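Local coordinates for protein biuret hydrolase (Pseudomonas sp., PDB 6C62) that hydrolyses 1-carboxybiuret to urea-1,3-dicarboxylate and ammonia in the bacterial breakdown of atrazine, as a member of the amidase family, at residues A[265-273]-A[385-393]; A[365-376]-A[421-432]. All coordinates share one frame; numbering follows the deposited sequence. Where two conformers were deposited one is given.

How the contacts relate
Contact 2 lies nearer the middle of the chain, where strand 366-370 runs antiparallel to strand 426-432 within the large mixed sheet of the amidase fold; contact 1 lies farther out, where a two-stranded hairpin meets the turn between helices 263-266 and 270-283. Their centres are about 13 Å apart. Along the chain the four segments alternate: 265-273, 365-376, 385-393, 421-432, so the two contacts cross in sequence. They also touch: G269 N probably donates a hydrogen bond to P373 O, 2.9 Å away, and the side chain of A271 packs on N421. Helix 270-283 thus begins beside the segment leaving strand 366-370, joining hairpin, helix and sheet.

Contact 1. Residues A[265-273]-A[385-393]; sequences RDNAGPAAR and EVNGTRHPC
V386 packs its CG1 methyl against the backbone at N267, with V386 CG1 3.7 Å from N267 O and 4.1 Å from both A268 N and G269 N. With CG1 anti to the backbone N (chi1 -172°), this branch reaches a turn that offers mainly peptide groups, and a compact branched side chain can lay a methyl on them without needing a polar partner.

N387 makes both hydrogen bonds of the contact. Its ND2 donates to A268 O at 2.8 Å, nearly straight (168°), and to D266 O at 3.1 Å, more bent. Both acceptors lie close to the amide plane, as the two N-H directions require, whereas each carbonyl receives its donor from above its own plane. One planar amide group thereby grips two carbonyls of the chain where it leaves helix 263-266, and the paired bonds fix its rotation. OD1 is turned toward G269, the N-cap of helix 270-283, with G269 CA 3.8 Å away.

N387 and G388 are the central residues of a type I' beta turn, the tight connection of a two-stranded hairpin whose strands are 383-386 and 389-392. Both have positive phi, which asparagine and glycine tolerate well.

The N387 amide lies over one face of the R273 guanidinium, the two planes 45° apart, with R265 CG against the opposite face. The extended R273 chain reaches back from helix 270-283 so that NH2 donates to R265 O at 2.8 Å, while NE makes weaker bonds to R265 O and A268 O. A leucine in place of R273 would probably deprive R265 O of its charged donor, leaving it the A268 N-H, and take away the flat group over which the N387 amide lies.

Farther along, H391 NE2 comes within 4.4 Å of N267 OD1, too far for a bond, while N267 ND2 donates to W263 O.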
# COMPACT_ATOMS: atom_id res chain seq x y z
N ARG A 265 -27.67 5.51 -13.16
CA ARG A 265 -28.84 6.13 -13.81
C ARG A 265 -29.03 7.58 -13.42
O ARG A 265 -29.28 8.47 -14.31
CB ARG A 265 -30.09 5.34 -13.46
CG ARG A 265 -31.28 5.80 -14.28
CD ARG A 265 -32.41 4.81 -14.20
NE ARG A 265 -33.63 5.33 -14.83
CZ ARG A 265 -33.84 5.38 -16.15
NH1 ARG A 265 -32.92 4.95 -17.04
NH2 ARG A 265 -35.01 5.82 -16.59
N ASP A 266 -28.92 7.86 -12.13
CA ASP A 266 -29.04 9.22 -11.57
C ASP A 266 -28.03 10.21 -12.18
O ASP A 266 -28.34 11.41 -12.27
CB ASP A 266 -28.73 9.23 -10.08
CG ASP A 266 -29.73 8.42 -9.22
OD1 ASP A 266 -30.79 7.95 -9.73
OD2 ASP A 266 -29.37 8.16 -8.02
N ASN A 267 -26.82 9.74 -12.54
CA ASN A 267 -25.81 10.61 -13.12
C ASN A 267 -25.71 10.46 -14.67
O ASN A 267 -24.71 10.85 -15.28
CB ASN A 267 -24.48 10.38 -12.43
CG ASN A 267 -24.53 10.76 -10.97
OD1 ASN A 267 -24.49 11.93 -10.62
ND2 ASN A 267 -24.64 9.78 -10.10
N ALA A 268 -26.75 9.98 -15.30
CA ALA A 268 -26.78 9.81 -16.74
C ALA A 268 -27.88 10.66 -17.33
O ALA A 268 -29.04 10.56 -16.91
CB ALA A 268 -27.05 8.35 -17.06
N GLY A 269 -27.53 11.54 -18.25
CA GLY A 269 -28.52 12.31 -18.98
C GLY A 269 -29.34 11.46 -19.95
O GLY A 269 -29.08 10.26 -20.15
N PRO A 270 -30.32 12.08 -20.62
CA PRO A 270 -31.24 11.30 -21.49
C PRO A 270 -30.53 10.56 -22.65
O PRO A 270 -30.87 9.41 -22.94
CB PRO A 270 -32.17 12.38 -22.07
CG PRO A 270 -32.15 13.47 -21.04
CD PRO A 270 -30.73 13.50 -20.51
N ALA A 271 -29.57 11.21 -23.30
CA ALA A 271 -28.80 10.48 -24.34
C ALA A 271 -27.97 9.29 -23.82
O ALA A 271 -27.91 8.23 -24.47
CB ALA A 271 -27.90 11.41 -25.12
N ALA A 272 -27.34 9.48 -22.66
CA ALA A 272 -26.57 8.39 -22.00
C ALA A 272 -27.49 7.20 -21.65
O ALA A 272 -27.18 6.04 -21.97
CB ALA A 272 -25.88 8.93 -20.74
N ARG A 273 -28.66 7.51 -21.10
CA ARG A 273 -29.67 6.46 -20.80
C ARG A 273 -30.16 5.71 -22.06
O ARG A 273 -30.32 4.50 -22.03
CB ARG A 273 -30.86 7.03 -20.05
CG ARG A 273 -30.56 7.54 -18.67
CD ARG A 273 -31.73 8.36 -18.15
NE ARG A 273 -31.44 8.78 -16.81
CZ ARG A 273 -32.34 9.13 -15.87
NH1 ARG A 273 -33.63 9.26 -16.15
NH2 ARG A 273 -31.93 9.40 -14.64
N GLU A 385 -25.15 20.55 -16.64
CA GLU A 385 -26.33 20.15 -15.90
C GLU A 385 -26.65 18.70 -16.26
O GLU A 385 -26.70 18.33 -17.43
CB GLU A 385 -27.47 21.09 -16.28
CG GLU A 385 -28.28 21.73 -15.15
CD GLU A 385 -29.56 22.38 -15.73
OE1 GLU A 385 -29.55 23.60 -16.02
OE2 GLU A 385 -30.54 21.65 -16.01
N VAL A 386 -26.82 17.88 -15.24
CA VAL A 386 -27.16 16.46 -15.40
C VAL A 386 -28.42 16.17 -14.60
O VAL A 386 -28.37 16.16 -13.34
CB VAL A 386 -26.02 15.54 -14.93
CG1 VAL A 386 -26.37 14.11 -15.32
CG2 VAL A 386 -24.70 15.94 -15.56
N ASN A 387 -29.52 15.93 -15.31
CA ASN A 387 -30.85 15.68 -14.69
C ASN A 387 -31.16 16.71 -13.59
O ASN A 387 -31.47 16.36 -12.44
CB ASN A 387 -30.96 14.26 -14.17
CG ASN A 387 -30.63 13.23 -15.24
OD1 ASN A 387 -31.10 13.27 -16.42
ND2 ASN A 387 -29.81 12.28 -14.85
N GLY A 388 -31.01 17.98 -13.95
CA GLY A 388 -31.27 19.08 -13.06
C GLY A 388 -30.22 19.41 -12.02
O GLY A 388 -30.41 20.40 -11.30
N THR A 389 -29.12 18.64 -11.91
CA THR A 389 -28.07 19.01 -10.98
C THR A 389 -26.85 19.60 -11.70
O THR A 389 -26.30 18.99 -12.63
CB THR A 389 -27.64 17.85 -10.07
OG1 THR A 389 -28.79 17.23 -9.53
CG2 THR A 389 -26.75 18.40 -8.93
N ARG A 390 -26.44 20.77 -11.22
CA ARG A 390 -25.25 21.43 -11.75
C ARG A 390 -23.95 20.77 -11.22
O ARG A 390 -23.81 20.51 -10.03
CB ARG A 390 -25.25 22.93 -11.38
CG ARG A 390 -24.50 23.79 -12.39
CD ARG A 390 -24.30 25.23 -11.96
NE ARG A 390 -23.47 25.29 -10.76
CZ ARG A 390 -22.94 26.40 -10.23
NH1 ARG A 390 -23.12 27.60 -10.79
NH2 ARG A 390 -22.20 26.30 -9.12
N HIS A 391 -22.95 20.62 -12.08
CA HIS A 391 -21.63 20.14 -11.70
C HIS A 391 -20.58 20.99 -12.41
O HIS A 391 -20.80 21.37 -13.54
CB HIS A 391 -21.43 18.70 -12.17
CG HIS A 391 -22.38 17.72 -11.60
ND1 HIS A 391 -22.15 17.08 -10.40
CD2 HIS A 391 -23.54 17.22 -12.08
CE1 HIS A 391 -23.14 16.24 -10.17
NE2 HIS A 391 -24.00 16.31 -11.17
N PRO A 392 -19.41 21.18 -11.79
CA PRO A 392 -18.25 21.65 -12.58
C PRO A 392 -17.99 20.64 -13.71
O PRO A 392 -17.96 19.41 -13.49
CB PRO A 392 -17.11 21.75 -11.55
CG PRO A 392 -17.51 20.87 -10.39
CD PRO A 392 -19.05 20.81 -10.40
N CYS A 393 -17.83 21.17 -14.92
CA CYS A 393 -17.69 20.36 -16.11
C CYS A 393 -16.51 19.40 -16.05
O CYS A 393 -16.65 18.25 -16.39
CB CYS A 393 -17.44 21.29 -17.30
SG CYS A 393 -17.21 20.45 -18.88

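Contact 2. Residues A[365-376]-A[421-432]; sequences DILIAPATPISA and NDGMPIGVQLIA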
# COMPACT_ATOMS: atom_id res chain seq x y z
N ASP A 365 -21.61 -11.71 -15.38
CA ASP A 365 -20.45 -11.78 -16.29
C ASP A 365 -20.07 -10.40 -16.85
O ASP A 365 -18.88 -10.05 -16.89
CB ASP A 365 -20.72 -12.77 -17.41
CG ASP A 365 -20.98 -14.18 -16.86
OD1 ASP A 365 -20.03 -14.69 -16.26
OD2 ASP A 365 -22.15 -14.72 -16.90
N ILE A 366 -21.09 -9.63 -17.27
CA ILE A 366 -20.89 -8.28 -17.82
C ILE A 366 -21.94 -7.34 -17.22
O ILE A 366 -23.12 -7.74 -17.07
CB ILE A 366 -20.98 -8.31 -19.35
CG1 ILE A 366 -19.84 -9.07 -19.95
CG2 ILE A 366 -20.91 -6.92 -19.95
CD1 ILE A 366 -20.27 -9.82 -21.14
N LEU A 367 -21.54 -6.12 -16.89
CA LEU A 367 -22.45 -5.07 -16.45
C LEU A 367 -22.30 -3.86 -17.34
O LEU A 367 -21.18 -3.54 -17.75
CB LEU A 367 -22.24 -4.70 -14.98
CG LEU A 367 -22.49 -5.90 -14.01
CD1 LEU A 367 -21.96 -5.61 -12.62
CD2 LEU A 367 -23.98 -6.19 -13.91
N ILE A 368 -23.42 -3.19 -17.65
CA ILE A 368 -23.44 -2.10 -18.60
C ILE A 368 -23.76 -0.77 -17.92
O ILE A 368 -24.71 -0.64 -17.14
CB ILE A 368 -24.56 -2.33 -19.63
CG1 ILE A 368 -24.39 -3.67 -20.30
CG2 ILE A 368 -24.50 -1.23 -20.70
CD1 ILE A 368 -25.62 -3.98 -21.15
N ALA A 369 -23.00 0.24 -18.27
CA ALA A 369 -23.24 1.60 -17.83
C ALA A 369 -22.88 2.59 -18.92
O ALA A 369 -22.18 2.24 -19.85
CB ALA A 369 -22.40 1.87 -16.59
N PRO A 370 -23.31 3.85 -18.78
CA PRO A 370 -22.83 4.82 -19.74
C PRO A 370 -21.41 5.21 -19.39
O PRO A 370 -20.98 5.07 -18.24
CB PRO A 370 -23.79 6.01 -19.59
CG PRO A 370 -24.78 5.65 -18.49
CD PRO A 370 -24.20 4.45 -17.77
N ALA A 371 -20.67 5.65 -20.39
CA ALA A 371 -19.30 6.12 -20.19
C ALA A 371 -19.19 7.55 -19.68
O ALA A 371 -18.26 7.89 -18.92
CB ALA A 371 -18.52 5.98 -21.49
N THR A 372 -20.07 8.43 -20.14
CA THR A 372 -20.06 9.82 -19.71
C THR A 372 -21.52 10.24 -19.50
O THR A 372 -22.42 9.62 -20.10
CB THR A 372 -19.41 10.74 -20.78
OG1 THR A 372 -19.98 10.48 -22.08
CG2 THR A 372 -17.94 10.54 -20.83
N PRO A 373 -21.77 11.24 -18.64
CA PRO A 373 -23.17 11.66 -18.35
C PRO A 373 -23.86 12.33 -19.53
O PRO A 373 -25.06 12.20 -19.66
CB PRO A 373 -23.04 12.62 -17.18
CG PRO A 373 -21.63 12.61 -16.77
CD PRO A 373 -20.80 11.98 -17.84
N ILE A 374 -23.08 13.00 -20.37
CA ILE A 374 -23.52 13.68 -21.55
C ILE A 374 -22.45 13.54 -22.68
O ILE A 374 -21.31 13.11 -22.42
CB ILE A 374 -23.69 15.21 -21.27
CG1 ILE A 374 -22.38 15.82 -20.72
CG2 ILE A 374 -24.77 15.50 -20.24
CD1 ILE A 374 -22.31 17.31 -20.83
N SER A 375 -22.82 13.93 -23.89
CA SER A 375 -21.87 14.04 -25.01
C SER A 375 -21.02 15.30 -24.89
O SER A 375 -21.25 16.13 -24.00
CB SER A 375 -22.63 14.04 -26.33
OG SER A 375 -23.12 12.74 -26.54
N ALA A 376 -20.06 15.49 -25.80
CA ALA A 376 -19.05 16.49 -25.66
C ALA A 376 -19.62 17.92 -25.50
O ALA A 376 -20.34 18.38 -26.36
CB ALA A 376 -18.09 16.44 -26.81
N ASN A 421 -29.56 14.08 -30.20
CA ASN A 421 -28.29 14.46 -29.54
C ASN A 421 -27.33 15.23 -30.40
O ASN A 421 -26.10 15.15 -30.19
CB ASN A 421 -27.66 13.17 -28.99
CG ASN A 421 -26.57 13.43 -27.99
OD1 ASN A 421 -26.75 14.17 -27.04
ND2 ASN A 421 -25.44 12.77 -28.17
N ASP A 422 -27.88 15.99 -31.36
CA ASP A 422 -27.08 16.84 -32.29
C ASP A 422 -26.03 16.06 -33.11
O ASP A 422 -24.99 16.61 -33.49
CB ASP A 422 -26.40 18.00 -31.56
CG ASP A 422 -27.40 18.92 -30.87
OD1 ASP A 422 -28.06 18.42 -29.94
OD2 ASP A 422 -27.55 20.09 -31.26
N GLY A 423 -26.32 14.80 -33.38
CA GLY A 423 -25.38 13.93 -34.08
C GLY A 423 -24.09 13.58 -33.34
O GLY A 423 -23.19 13.05 -33.97
N MET A 424 -24.00 13.85 -32.03
CA MET A 424 -22.75 13.57 -31.28
C MET A 424 -22.78 12.18 -30.66
O MET A 424 -23.85 11.67 -30.27
CB MET A 424 -22.49 14.64 -30.22
CG MET A 424 -22.19 16.03 -30.75
SD MET A 424 -20.72 16.11 -31.78
CE MET A 424 -19.39 16.02 -30.59
N PRO A 425 -21.61 11.53 -30.57
CA PRO A 425 -21.63 10.18 -29.99
C PRO A 425 -21.64 10.17 -28.43
O PRO A 425 -21.41 11.19 -27.78
CB PRO A 425 -20.35 9.55 -30.52
CG PRO A 425 -19.42 10.69 -30.59
CD PRO A 425 -20.26 11.92 -30.98
N ILE A 426 -21.90 9.00 -27.88
CA ILE A 426 -21.74 8.73 -26.47
C ILE A 426 -21.41 7.27 -26.29
O ILE A 426 -21.90 6.42 -27.03
CB ILE A 426 -22.96 9.23 -25.66
CG1 ILE A 426 -22.58 9.49 -24.22
CG2 ILE A 426 -24.09 8.25 -25.78
CD1 ILE A 426 -23.63 10.28 -23.47
N GLY A 427 -20.51 6.96 -25.37
CA GLY A 427 -20.03 5.61 -25.22
C GLY A 427 -20.78 4.82 -24.17
O GLY A 427 -21.39 5.41 -23.24
N VAL A 428 -20.69 3.49 -24.30
CA VAL A 428 -21.18 2.59 -23.28
C VAL A 428 -20.01 1.80 -22.69
O VAL A 428 -19.19 1.24 -23.44
CB VAL A 428 -22.26 1.65 -23.88
CG1 VAL A 428 -21.68 0.67 -24.85
CG2 VAL A 428 -22.94 0.86 -22.80
N GLN A 429 -19.97 1.69 -21.36
CA GLN A 429 -19.00 0.83 -20.66
C GLN A 429 -19.55 -0.60 -20.59
O GLN A 429 -20.68 -0.82 -20.10
CB GLN A 429 -18.77 1.31 -19.22
CG GLN A 429 -18.20 2.71 -19.08
CD GLN A 429 -17.84 3.05 -17.64
OE1 GLN A 429 -16.73 2.72 -17.20
NE2 GLN A 429 -18.73 3.75 -16.91
N LEU A 430 -18.75 -1.55 -21.06
CA LEU A 430 -19.00 -2.98 -20.88
C LEU A 430 -17.96 -3.46 -19.87
O LEU A 430 -16.75 -3.51 -20.16
CB LEU A 430 -18.86 -3.68 -22.22
CG LEU A 430 -19.70 -3.09 -23.38
CD1 LEU A 430 -19.29 -3.68 -24.69
CD2 LEU A 430 -21.15 -3.31 -23.13
N ILE A 431 -18.41 -3.74 -18.65
CA ILE A 431 -17.55 -3.92 -17.47
C ILE A 431 -17.59 -5.38 -17.13
O ILE A 431 -18.68 -5.97 -17.04
CB ILE A 431 -18.06 -3.13 -16.26
CG1 ILE A 431 -18.34 -1.68 -16.62
CG2 ILE A 431 -17.09 -3.17 -15.10
CD1 ILE A 431 -19.26 -0.93 -15.70
N ALA A 432 -16.44 -5.97 -16.90
CA ALA A 432 -16.34 -7.35 -16.43
C ALA A 432 -15.48 -7.44 -15.18
O ALA A 432 -14.86 -6.46 -14.75
CB ALA A 432 -15.77 -8.23 -17.55
O HOH W 1 -25.71 14.48 -24.32
O HOH W 2 -19.70 13.33 -27.94
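Backbone hydrogen bonds join L367 with I431 and A369 with Q429, two hydrogen-bonded antiparallel pairs. Both bonds of the L367 pair measure 2.9 Å, from L367 N to I431 O and from I431 N to L367 O. P370 pairs with V428 as a non-hydrogen-bonded pair, where a proline needs no N-H toward this strand; just past strand 366-370, A371 N bonds to G427 O.

The apolar side chains alternate between the two faces. I368 and L430 lie on one face, I368 CG1 standing 4.3 Å from L430 CD2; helix 437-449 packs against L430 there. On the other face A369 CB meets I431 CD1 at 4.3 Å. Small and branched residues suit the buried faces of the mixed sheet of the amidase fold, in which strands 366-370 and 426-432 are antiparallel neighbours. I426 CG1 passes T372 OG1, which is bonded to I374 O and S180; the T372 side chain is about 10 Å from that of S174, by similarity the acyl-ester nucleophile.

Polar side chains add bonds beyond the backbone ones. Q429, extended beyond CG, sends NE2 to P370 O (2.9 Å), while L400 O also accepts from NE2 and R176 donates to OE1, so this buried amide is well satisfied. After strand 366-370 and before strand 426-432, S375 OG, in the conformer given, donates to P425 O at 2.6 Å and accepts from N421 ND2 at 2.8 Å; the latter bond is straight (166°) and lies in the N421 amide plane. In that conformer serine suits this spot, one small hydroxyl serving both roles. N421 ND2 bonds M424 O as well, across a type I' turn, and one water links N421 OD1 to S375 N.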